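Local coordinates for protein carboxylesterase (Est-2) (Archaeoglobus fulgidus, PDB 5FRD) that probably hydrolyses carboxylic esters, as an alpha/beta hydrolase that binds a coenzyme A molecule close to its active site, at residues A[7-12]-A[72-77]; A[50-53]-A[59-62]; A[83-88]-A[93-98]; A[217-222]-A[242-247]; A[224-227]-A[233-236]. One frame throughout, in Å; residues are numbered along the deposited sequence. Where two conformers were deposited one is given.

How the contacts relate
Contacts 1, 3 and 4 each join the central mixed sheet to a helix: contact 1 at outermost strand 3-9, contact 3 in the middle, contact 4 at the other outermost strand, 218-223. Contact 3 touches both of the others, through Leu76 CD1 to Val85 CG2 and through Val84 CG2 to Leu246 CD2, whereas the centres of contacts 1 and 4 are about 28 Å apart. Contact 2 is nested inside the chain loop closed by contact 1, and contact 5 inside that of contact 4, with which it shares helix 235-249. Contact 3 leads into the putative nucleophile elbow and contact 5, about 21 Å away between centres, holds the loop before His228, so these two contacts flank the probable catalytic residues.

Contact 1: A[7-12]-A[72-77]; sequences IDVDGV and ASESLK
Glu74 rests its aliphatic part on Val9, and its side chain can be followed outward. CB makes the closest approach of the pair, 3.7 Å to Val9 CG1, and it also meets Val9 CG2 at 4.0 Å. One bond further out, Glu74 CG still touches CG1 of the valine, again at 4.0 Å. The chain then bends at its second torsion (chi2 -66°), which carries the carboxyl carbon beyond contact with the valine. At the tip, Glu74 OE2 stands 3.7 Å from Lys77 NZ, a long salt bridge that is doubtful because the lysine was modelled in two conformers.

This is the packing of helix 65-79 against outermost strand 3-9 of the alpha/beta hydrolase sheet. The axes of strand 7-9 and helix 72-77 approach to 8.9 Å, with their directions 139° apart. Beyond Val9 the strand reverses through a type I' turn, Val9 to Val12, into strand 12-18, and Val14 of that strand touches Ile7, Val9 and Ser75. With an alanine in place of Val9, both methyls that touch Glu74 CB would be missing, which would probably open a gap between strand and helix and let the glutamate stem shift.

On the next helix residue, Ile7 CD1 packs 3.5 Å from Ser75 OG, and Val9 CG2 lies 3.8 Å from the same oxygen. Ile7 reaches it because CG1 sits between the backbone N and the carbonyl carbon (chi1 66°), directing CD1 at the helix. The serine hydroxyl is hydrogen-bonded to Tyr71 O, one helical turn earlier, so its polar need is met within the helix although methyls pack against it.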
# COMPACT_ATOMS: atom_id res chain seq x y z
N ILE A 7 12.73 -14.92 -0.22
CA ILE A 7 13.31 -14.95 -1.57
C ILE A 7 14.53 -14.04 -1.57
O ILE A 7 14.82 -13.33 -0.60
CB ILE A 7 12.29 -14.48 -2.65
CG1 ILE A 7 11.93 -13.01 -2.49
CG2 ILE A 7 11.08 -15.38 -2.63
CD1 ILE A 7 11.09 -12.47 -3.61
N ASP A 8 15.27 -14.09 -2.67
CA ASP A 8 16.44 -13.24 -2.85
C ASP A 8 16.24 -12.36 -4.06
O ASP A 8 15.87 -12.85 -5.13
CB ASP A 8 17.70 -14.09 -3.06
CG ASP A 8 18.94 -13.22 -3.20
OD1 ASP A 8 19.45 -12.75 -2.16
OD2 ASP A 8 19.38 -12.98 -4.36
N VAL A 9 16.45 -11.06 -3.89
CA VAL A 9 16.45 -10.11 -4.99
C VAL A 9 17.83 -9.43 -5.05
O VAL A 9 18.12 -8.56 -4.25
CB VAL A 9 15.33 -9.05 -4.86
CG1 VAL A 9 15.40 -8.04 -5.99
CG2 VAL A 9 13.97 -9.75 -4.84
N ASP A 10 18.65 -9.86 -6.03
CA ASP A 10 20.01 -9.32 -6.21
C ASP A 10 20.84 -9.31 -4.93
O ASP A 10 21.54 -8.35 -4.64
CB ASP A 10 19.95 -7.89 -6.75
CG ASP A 10 19.18 -7.80 -8.05
OD1 ASP A 10 19.04 -8.82 -8.74
OD2 ASP A 10 18.72 -6.68 -8.36
N GLY A 11 20.71 -10.36 -4.15
CA GLY A 11 21.43 -10.47 -2.89
C GLY A 11 20.77 -9.85 -1.67
O GLY A 11 21.32 -9.93 -0.58
N VAL A 12 19.60 -9.23 -1.85
CA VAL A 12 18.82 -8.67 -0.74
C VAL A 12 17.75 -9.72 -0.39
O VAL A 12 16.96 -10.11 -1.26
CB VAL A 12 18.17 -7.34 -1.14
CG1 VAL A 12 17.32 -6.75 -0.00
CG2 VAL A 12 19.23 -6.33 -1.56
N ALA A 72 9.70 -4.67 -5.43
CA ALA A 72 8.37 -5.21 -5.49
C ALA A 72 8.13 -6.00 -6.76
O ALA A 72 7.55 -7.07 -6.73
CB ALA A 72 7.34 -4.12 -5.32
N SER A 73 8.55 -5.44 -7.91
CA SER A 73 8.37 -6.13 -9.17
C SER A 73 9.12 -7.47 -9.25
O SER A 73 8.53 -8.47 -9.67
CB SER A 73 8.71 -5.22 -10.33
OG SER A 73 10.05 -4.81 -10.30
N GLU A 74 10.37 -7.47 -8.82
CA GLU A 74 11.13 -8.70 -8.80
C GLU A 74 10.50 -9.73 -7.88
O GLU A 74 10.43 -10.92 -8.18
CB GLU A 74 12.58 -8.44 -8.37
CG GLU A 74 13.39 -7.70 -9.42
CD GLU A 74 13.59 -8.53 -10.68
OE1 GLU A 74 14.10 -9.65 -10.57
OE2 GLU A 74 13.19 -8.07 -11.76
N SER A 75 9.99 -9.26 -6.74
CA SER A 75 9.36 -10.17 -5.80
C SER A 75 8.03 -10.74 -6.31
O SER A 75 7.74 -11.89 -6.10
CB SER A 75 9.13 -9.46 -4.46
OG SER A 75 10.34 -9.03 -3.85
N LEU A 76 7.25 -9.92 -6.99
CA LEU A 76 6.04 -10.36 -7.62
C LEU A 76 6.35 -11.43 -8.67
O LEU A 76 5.77 -12.49 -8.68
CB LEU A 76 5.29 -9.15 -8.21
CG LEU A 76 3.90 -9.33 -8.74
CD1 LEU A 76 3.21 -7.99 -8.91
CD2 LEU A 76 3.84 -10.12 -10.04
N LYS A 77 7.30 -11.12 -9.54
CA LYS A 77 7.69 -12.07 -10.58
C LYS A 77 8.08 -13.43 -10.00
O LYS A 77 7.72 -14.47 -10.55
CB LYS A 77 8.84 -11.51 -11.41
CG LYS A 77 8.45 -10.39 -12.35
CD LYS A 77 9.69 -9.73 -12.93
CE LYS A 77 9.35 -8.56 -13.83
NZ LYS A 77 10.57 -7.88 -14.35

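Contact 2: A[50-53]-A[59-62]; sequences DLPN and TVEV
Asn53 and Val60 pair side chain to backbone: the carboxamide of the asparagine uses its N-H and its C=O on the main chain of one residue, the valine. The pairing ties together two parts of the irregular connection of the alpha/beta hydrolase fold that leads from strand 47-49 to helix 65-79.

The tight part is this pair of hydrogen bonds. Asn53 ND2 donates to Val60 O at 2.9 Å, with the acceptor essentially in the amide plane and a C=O...donor angle of 157°. The return bond, Val60 N to Asn53 OD1 at 3.0 Å, is less regular, since the donor is tilted 32° from the carbonyl plane of the asparagine. OD1 of Asn53 is also 3.1 Å from Val60 O, two acceptors facing each other, probably an unfavourable approach offset by the two hydrogen bonds. Asn53 ND2 has a further partner in Tyr68 OH on helix 65-79, which helps fix the rotation of the amide. Beside the pair, Pro52 CB packs on Val60 CG1 at 3.6 Å; this branch lies between the backbone N and the carbonyl carbon (chi1 70°), where it meets the proline. Both residues also touch Tyr71 of the same helix. Val62 CG2 adds a looser contact, 3.8 Å from Asn53 ND2.

The solvent side is exposed Thr59, which makes no direct hydrogen bond to the asparagine. Its CG2 is in close van der Waals contact with Asn53 OD1, at 3.3 Å. The polar link runs through a water, which donates to Asn53 O and makes only a weak hydrogen bond with Thr59 OG1.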
# COMPACT_ATOMS: atom_id res chain seq x y z
N ASP A 50 7.33 -7.74 2.59
CA ASP A 50 8.02 -6.81 3.50
C ASP A 50 9.01 -6.03 2.65
O ASP A 50 9.98 -6.63 2.16
CB ASP A 50 8.82 -7.56 4.59
CG ASP A 50 8.01 -8.12 5.72
OD1 ASP A 50 6.94 -7.58 6.06
OD2 ASP A 50 8.54 -9.07 6.39
N LEU A 51 8.78 -4.76 2.34
CA LEU A 51 9.79 -4.03 1.58
C LEU A 51 11.11 -4.06 2.33
O LEU A 51 11.13 -4.09 3.56
CB LEU A 51 9.35 -2.57 1.35
CG LEU A 51 8.18 -2.34 0.40
CD1 LEU A 51 7.71 -0.90 0.47
CD2 LEU A 51 8.50 -2.75 -1.03
N PRO A 52 12.22 -4.05 1.59
CA PRO A 52 13.50 -3.90 2.30
C PRO A 52 13.43 -2.74 3.28
O PRO A 52 12.70 -1.76 3.06
CB PRO A 52 14.49 -3.63 1.16
CG PRO A 52 13.89 -4.34 -0.00
CD PRO A 52 12.40 -4.13 0.14
N ASN A 53 14.13 -2.89 4.40
CA ASN A 53 14.08 -1.98 5.55
C ASN A 53 12.89 -2.14 6.46
O ASN A 53 12.77 -1.39 7.44
CB ASN A 53 14.24 -0.51 5.14
CG ASN A 53 15.46 -0.29 4.27
OD1 ASN A 53 16.55 -0.68 4.66
ND2 ASN A 53 15.28 0.23 3.09
N THR A 59 17.98 -4.89 5.33
CA THR A 59 18.18 -3.45 5.23
C THR A 59 19.07 -3.17 4.01
O THR A 59 20.05 -3.87 3.76
CB THR A 59 18.83 -2.95 6.53
OG1 THR A 59 17.91 -3.10 7.61
CG2 THR A 59 19.26 -1.48 6.44
N VAL A 60 18.70 -2.15 3.25
CA VAL A 60 19.46 -1.71 2.09
C VAL A 60 19.10 -0.25 1.81
O VAL A 60 17.97 0.21 2.06
CB VAL A 60 19.21 -2.62 0.86
CG1 VAL A 60 17.79 -2.45 0.31
CG2 VAL A 60 20.23 -2.36 -0.25
N GLU A 61 20.06 0.52 1.30
CA GLU A 61 19.80 1.91 0.96
C GLU A 61 18.77 2.02 -0.16
O GLU A 61 18.94 1.42 -1.22
CB GLU A 61 21.11 2.60 0.54
CG GLU A 61 21.00 4.11 0.38
CD GLU A 61 22.25 4.75 -0.22
OE1 GLU A 61 23.24 4.04 -0.51
OE2 GLU A 61 22.23 5.98 -0.41
N VAL A 62 17.71 2.80 0.07
CA VAL A 62 16.67 3.05 -0.93
C VAL A 62 16.39 4.55 -1.00
O VAL A 62 15.99 5.16 -0.01
CB VAL A 62 15.36 2.26 -0.62
CG1 VAL A 62 14.24 2.61 -1.60
CG2 VAL A 62 15.64 0.77 -0.63
O HOH W 1 15.68 -0.81 8.43

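Contact 3: A[83-88]-A[93-98]; sequences AVVVGH and AVAQKL
Val85 is the first residue along strand 83-88 to touch helix 93-98, and its two methyls divide the work. CG1 lies anti to the backbone N (chi1 179°) and meets Ala95 CB at 3.8 Å, while CG2, on the other branch, faces Leu98 CD2 at a looser 4.3 Å. Val85 also touches Leu76 of helix 65-79 and Ile27 of strand 24-27.

Val86 follows with its CB bond directed away from the helix, to the other side of the sheet, where it touches Trp37. Gly87 then returns to the helix side, and its CA is 4.4 Å from Ala95 CB. A CB on this residue would fall only 3.1 Å from Ala95 CB, so the glycine is what allows the helix to lie so near. His88 again points away; its NE2 is hydrogen-bonded to the backbone O of His228.

The strand leads into Ser89 and helix 90-101, the first crossover half of a beta-alpha-beta unit completed by strand 106-112. The sequence and turn fit the GxSxG nucleophile elbow of alpha/beta hydrolases, with Ser89 probably the nucleophile.

The axes of the two segments come within 7.3 Å, 143° apart in direction. The contact is apolar, with its closest backbone approach made by the small Gly87 and Ala95, which implies that their shape probably sets how closely the helix can pack on the strand that leads to the elbow.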
# COMPACT_ATOMS: atom_id res chain seq x y z
N ALA A 83 -0.04 -10.39 -11.18
CA ALA A 83 -1.00 -10.27 -10.07
C ALA A 83 -1.80 -9.00 -10.15
O ALA A 83 -1.41 -8.03 -10.81
CB ALA A 83 -0.25 -10.27 -8.74
N VAL A 84 -2.92 -9.01 -9.42
CA VAL A 84 -3.57 -7.78 -9.01
C VAL A 84 -2.67 -7.16 -7.94
O VAL A 84 -2.40 -7.82 -6.93
CB VAL A 84 -4.96 -8.10 -8.48
CG1 VAL A 84 -5.63 -6.83 -7.94
CG2 VAL A 84 -5.82 -8.74 -9.56
N VAL A 85 -2.23 -5.94 -8.15
CA VAL A 85 -1.33 -5.28 -7.23
C VAL A 85 -2.10 -4.32 -6.35
O VAL A 85 -2.78 -3.42 -6.88
CB VAL A 85 -0.23 -4.53 -7.97
CG1 VAL A 85 0.71 -3.83 -7.00
CG2 VAL A 85 0.57 -5.49 -8.86
N VAL A 86 -2.03 -4.53 -5.05
CA VAL A 86 -2.80 -3.77 -4.04
C VAL A 86 -1.79 -2.96 -3.24
O VAL A 86 -0.94 -3.53 -2.57
CB VAL A 86 -3.56 -4.72 -3.11
CG1 VAL A 86 -4.38 -3.93 -2.09
CG2 VAL A 86 -4.43 -5.69 -3.87
N GLY A 87 -1.86 -1.64 -3.30
CA GLY A 87 -0.93 -0.77 -2.60
C GLY A 87 -1.60 0.24 -1.70
O GLY A 87 -2.53 0.90 -2.15
N HIS A 88 -1.10 0.37 -0.49
CA HIS A 88 -1.59 1.32 0.49
C HIS A 88 -0.60 2.46 0.68
O HIS A 88 0.54 2.22 1.05
CB HIS A 88 -1.83 0.65 1.81
CG HIS A 88 -2.34 1.57 2.86
ND1 HIS A 88 -1.79 1.65 4.12
CD2 HIS A 88 -3.35 2.45 2.84
CE1 HIS A 88 -2.45 2.55 4.83
NE2 HIS A 88 -3.41 3.04 4.09
N ALA A 93 2.00 4.31 -4.13
CA ALA A 93 3.00 5.00 -4.98
C ALA A 93 3.91 3.96 -5.63
O ALA A 93 4.20 4.01 -6.84
CB ALA A 93 3.80 6.02 -4.19
N VAL A 94 4.36 3.01 -4.84
CA VAL A 94 5.17 1.89 -5.34
C VAL A 94 4.38 1.13 -6.40
O VAL A 94 4.93 0.83 -7.46
CB VAL A 94 5.62 0.97 -4.19
CG1 VAL A 94 6.30 -0.29 -4.73
CG2 VAL A 94 6.54 1.71 -3.25
N ALA A 95 3.09 0.85 -6.16
CA ALA A 95 2.27 0.18 -7.15
C ALA A 95 2.17 0.95 -8.47
O ALA A 95 2.22 0.32 -9.53
CB ALA A 95 0.87 -0.07 -6.59
N GLN A 96 2.01 2.26 -8.41
CA GLN A 96 1.92 3.06 -9.62
C GLN A 96 3.24 2.98 -10.39
O GLN A 96 3.20 2.76 -11.62
CB GLN A 96 1.60 4.51 -9.28
CG GLN A 96 0.19 4.70 -8.77
CD GLN A 96 -0.01 6.08 -8.21
OE1 GLN A 96 -0.15 7.04 -8.96
NE2 GLN A 96 0.04 6.21 -6.89
N LYS A 97 4.38 3.13 -9.71
CA LYS A 97 5.68 3.02 -10.38
C LYS A 97 5.92 1.62 -10.91
O LYS A 97 6.51 1.45 -12.01
CB LYS A 97 6.82 3.50 -9.50
CG LYS A 97 6.77 4.98 -9.16
CD LYS A 97 7.03 5.91 -10.34
CE LYS A 97 7.64 7.22 -9.88
NZ LYS A 97 8.37 7.87 -11.00
N LEU A 98 5.48 0.60 -10.19
CA LEU A 98 5.57 -0.77 -10.65
C LEU A 98 4.80 -0.96 -11.97
O LEU A 98 5.31 -1.59 -12.91
CB LEU A 98 5.08 -1.73 -9.56
CG LEU A 98 5.12 -3.23 -9.82
CD1 LEU A 98 5.13 -4.00 -8.50
CD2 LEU A 98 3.97 -3.70 -10.68

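Contact 4: A[217-222]-A[242-247]; sequences NSELVV and LEKFLK
Glu219 reaches from strand 218-223 to two consecutive residues of helix 235-249, Lys244 and Phe245, and each carboxylate oxygen has a different kind of neighbour.

The first kind is electrostatic. Glu219 OE2 stands 4.1 Å from Lys244 NZ, too far for a salt bridge, so any attraction is longer-range and probably weak. The lysine approaches with its chain bent at the last torsion (chi4 -85°), and the two side chains run at about a right angle to each other. Both residues were modelled in two conformers, so this pairing is best read as one of at least two arrangements near the surface.

The second kind is a contact of an oxygen with a ring. Glu219 OE1 lies 4.0 Å from Phe245 CD1, at the ring edge and near its plane. The carboxylate and ring planes are inclined by 48°, so the acid meets the edge obliquely. An oxygen here faces the C-H rim, a mildly favourable position for a negative group, though the distance makes the effect weak.

The third kind is apolar and lies largely beyond the two segments. Phe245 has CG anti to the backbone N (chi1 -179°), which sends the ring inward, where it touches Leu193 of strand 192-197 and Ala108 and Val110 of strand 106-112.

The CA atoms of Glu219 and Phe245 are 9.0 Å apart, a separation that only a long side chain such as Glu219 spans. The last helix of this alpha/beta hydrolase thus packs on the inner parallel strands of one sheet face, and the outermost strand meets its flank through Glu219.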
# COMPACT_ATOMS: atom_id res chain seq x y z
N ASN A 217 -11.05 2.64 -16.66
CA ASN A 217 -11.69 1.49 -16.10
C ASN A 217 -11.39 1.46 -14.61
O ASN A 217 -10.60 0.62 -14.16
CB ASN A 217 -11.20 0.19 -16.74
CG ASN A 217 -12.03 -1.02 -16.32
OD1 ASN A 217 -12.93 -0.92 -15.47
ND2 ASN A 217 -11.71 -2.17 -16.89
N SER A 218 -11.90 2.43 -13.86
CA SER A 218 -11.77 2.44 -12.42
C SER A 218 -13.11 2.47 -11.76
O SER A 218 -14.06 3.03 -12.33
CB SER A 218 -10.88 3.58 -11.92
OG SER A 218 -11.46 4.85 -12.22
N GLU A 219 -13.18 1.91 -10.56
CA GLU A 219 -14.35 1.99 -9.71
C GLU A 219 -13.88 2.56 -8.38
O GLU A 219 -12.78 2.21 -7.92
CB GLU A 219 -14.93 0.65 -9.47
CG GLU A 219 -15.78 0.06 -10.55
CD GLU A 219 -16.08 -1.39 -10.29
OE1 GLU A 219 -15.15 -2.20 -10.50
OE2 GLU A 219 -17.20 -1.72 -9.84
N LEU A 220 -14.68 3.42 -7.77
CA LEU A 220 -14.36 4.05 -6.49
C LEU A 220 -15.24 3.48 -5.41
O LEU A 220 -16.46 3.41 -5.59
CB LEU A 220 -14.56 5.54 -6.60
CG LEU A 220 -14.41 6.36 -5.33
CD1 LEU A 220 -12.98 6.31 -4.79
CD2 LEU A 220 -14.83 7.79 -5.60
N VAL A 221 -14.65 3.08 -4.28
CA VAL A 221 -15.35 2.57 -3.12
C VAL A 221 -14.89 3.35 -1.91
O VAL A 221 -13.70 3.28 -1.53
CB VAL A 221 -15.09 1.07 -2.90
CG1 VAL A 221 -15.77 0.58 -1.64
CG2 VAL A 221 -15.60 0.28 -4.10
N VAL A 222 -15.79 4.10 -1.33
CA VAL A 222 -15.55 4.82 -0.10
C VAL A 222 -16.16 3.96 1.00
O VAL A 222 -17.33 3.57 0.92
CB VAL A 222 -16.20 6.23 -0.13
CG1 VAL A 222 -15.97 6.97 1.18
CG2 VAL A 222 -15.68 7.01 -1.32
N LEU A 242 -12.92 -5.92 -2.35
CA LEU A 242 -11.81 -6.50 -3.10
C LEU A 242 -12.22 -7.79 -3.78
O LEU A 242 -11.90 -7.97 -4.95
CB LEU A 242 -10.60 -6.68 -2.19
CG LEU A 242 -9.33 -7.29 -2.83
CD1 LEU A 242 -8.90 -6.51 -4.04
CD2 LEU A 242 -8.21 -7.32 -1.80
N GLU A 243 -12.94 -8.65 -3.07
CA GLU A 243 -13.38 -9.92 -3.66
C GLU A 243 -14.31 -9.72 -4.86
O GLU A 243 -14.17 -10.44 -5.88
CB GLU A 243 -14.01 -10.82 -2.61
CG GLU A 243 -14.34 -12.21 -3.12
CD GLU A 243 -13.11 -13.02 -3.56
OE1 GLU A 243 -12.01 -12.87 -2.98
OE2 GLU A 243 -13.25 -13.82 -4.50
N LYS A 244 -15.23 -8.76 -4.77
CA LYS A 244 -16.10 -8.45 -5.89
C LYS A 244 -15.27 -8.02 -7.11
O LYS A 244 -15.51 -8.46 -8.24
CB LYS A 244 -17.09 -7.35 -5.50
CG LYS A 244 -18.06 -6.94 -6.59
CD LYS A 244 -19.24 -6.17 -5.99
CE LYS A 244 -20.08 -5.48 -7.06
NZ LYS A 244 -19.53 -4.15 -7.42
N PHE A 245 -14.25 -7.21 -6.88
CA PHE A 245 -13.36 -6.76 -7.96
C PHE A 245 -12.53 -7.91 -8.54
O PHE A 245 -12.34 -8.01 -9.77
CB PHE A 245 -12.43 -5.66 -7.42
CG PHE A 245 -11.47 -5.10 -8.43
CD1 PHE A 245 -11.91 -4.29 -9.46
CD2 PHE A 245 -10.11 -5.31 -8.31
CE1 PHE A 245 -11.04 -3.74 -10.36
CE2 PHE A 245 -9.22 -4.76 -9.20
CZ PHE A 245 -9.68 -3.97 -10.23
N LEU A 246 -12.01 -8.77 -7.69
CA LEU A 246 -11.24 -9.93 -8.16
C LEU A 246 -12.09 -10.82 -9.06
O LEU A 246 -11.59 -11.32 -10.06
CB LEU A 246 -10.64 -10.71 -6.99
CG LEU A 246 -9.57 -9.95 -6.18
CD1 LEU A 246 -9.10 -10.77 -4.98
CD2 LEU A 246 -8.38 -9.51 -7.02
N LYS A 247 -13.36 -11.00 -8.70
CA LYS A 247 -14.33 -11.74 -9.58
C LYS A 247 -14.44 -11.09 -10.92
O LYS A 247 -14.39 -11.76 -11.96
CB LYS A 247 -15.78 -11.73 -9.04
CG LYS A 247 -16.40 -13.12 -8.93
CD LYS A 247 -17.93 -13.07 -8.79
CE LYS A 247 -18.65 -14.36 -9.26
NZ LYS A 247 -18.78 -14.38 -10.75

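Contact 5: A[224-227]-A[233-236]; sequences PGAS and EKHV
Glu233 OE1 accepts a hydrogen bond from Ser227 N at 2.8 Å, the one polar bond between the two segments. The N-H...O angle is 154°, and the donor meets the oxygen on its syn side, 31° out of the carboxylate plane. Next to it Ala226 CB packs on Lys234 CG at 3.7 Å. The lysine bends at its second torsion (chi2 -70°), bringing CE alongside the loop backbone, 3.4 Å from Gly225 O. A CB on Gly225 would come to 3.1 Å from Lys234 CE, and the positive phi of Gly225 by itself favours glycine.

Further out, Glu233 OE2 takes a second backbone N-H, that of Ala145, and Ala226 is bonded through its backbone to Glu199. An alanine at Glu233 would probably leave Ser227 N and Ala145 N without this acceptor and the loop before helix 230-233 freer to move.

Ser227 directly precedes His228, which with Ser89 and Asp200 fits the catalytic triad of alpha/beta hydrolases. One carboxylate thus bridges the loop leading to this probable catalytic histidine and the loop of Ala145, and its negative charge would probably strengthen both bonds.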
# COMPACT_ATOMS: atom_id res chain seq x y z
N PRO A 224 -17.44 3.61 4.74
CA PRO A 224 -17.79 4.37 5.93
C PRO A 224 -17.17 3.89 7.23
O PRO A 224 -16.92 2.70 7.38
CB PRO A 224 -19.32 4.21 6.00
CG PRO A 224 -19.76 3.78 4.66
CD PRO A 224 -18.62 3.01 4.08
N GLY A 225 -16.92 4.81 8.17
CA GLY A 225 -16.42 4.45 9.49
C GLY A 225 -14.96 4.02 9.55
O GLY A 225 -14.51 3.48 10.56
N ALA A 226 -14.24 4.23 8.46
CA ALA A 226 -12.80 3.97 8.41
C ALA A 226 -12.09 5.23 7.99
O ALA A 226 -12.66 6.11 7.32
CB ALA A 226 -12.52 2.87 7.42
N SER A 227 -10.82 5.31 8.36
CA SER A 227 -9.94 6.38 7.95
C SER A 227 -8.87 5.77 7.04
O SER A 227 -9.18 4.89 6.25
CB SER A 227 -9.38 7.07 9.20
OG SER A 227 -8.49 8.12 8.86
N GLU A 233 -9.21 -1.42 9.82
CA GLU A 233 -10.35 -0.89 10.61
C GLU A 233 -11.68 -1.49 10.20
O GLU A 233 -12.59 -1.63 11.04
CB GLU A 233 -10.45 0.62 10.45
CG GLU A 233 -9.31 1.48 10.98
CD GLU A 233 -9.52 2.95 10.63
OE1 GLU A 233 -9.19 3.34 9.50
OE2 GLU A 233 -10.04 3.71 11.50
N LYS A 234 -11.83 -1.76 8.92
CA LYS A 234 -13.06 -2.29 8.34
C LYS A 234 -12.69 -3.41 7.39
O LYS A 234 -13.02 -3.37 6.21
CB LYS A 234 -13.86 -1.21 7.62
CG LYS A 234 -14.42 -0.14 8.55
CD LYS A 234 -15.52 -0.66 9.43
CE LYS A 234 -16.11 0.48 10.25
NZ LYS A 234 -17.22 -0.00 11.09
N HIS A 235 -12.02 -4.42 7.94
CA HIS A 235 -11.51 -5.48 7.06
C HIS A 235 -12.54 -6.29 6.34
O HIS A 235 -12.33 -6.69 5.21
CB HIS A 235 -10.51 -6.38 7.78
CG HIS A 235 -11.12 -7.42 8.67
ND1 HIS A 235 -11.28 -7.22 10.01
CD2 HIS A 235 -11.60 -8.66 8.41
CE1 HIS A 235 -11.78 -8.32 10.55
NE2 HIS A 235 -12.00 -9.20 9.60
N VAL A 236 -13.71 -6.52 6.96
CA VAL A 236 -14.72 -7.29 6.31
C VAL A 236 -15.29 -6.56 5.09
O VAL A 236 -15.46 -7.12 4.02
CB VAL A 236 -15.85 -7.69 7.29
CG1 VAL A 236 -16.97 -8.41 6.56
CG2 VAL A 236 -15.27 -8.52 8.42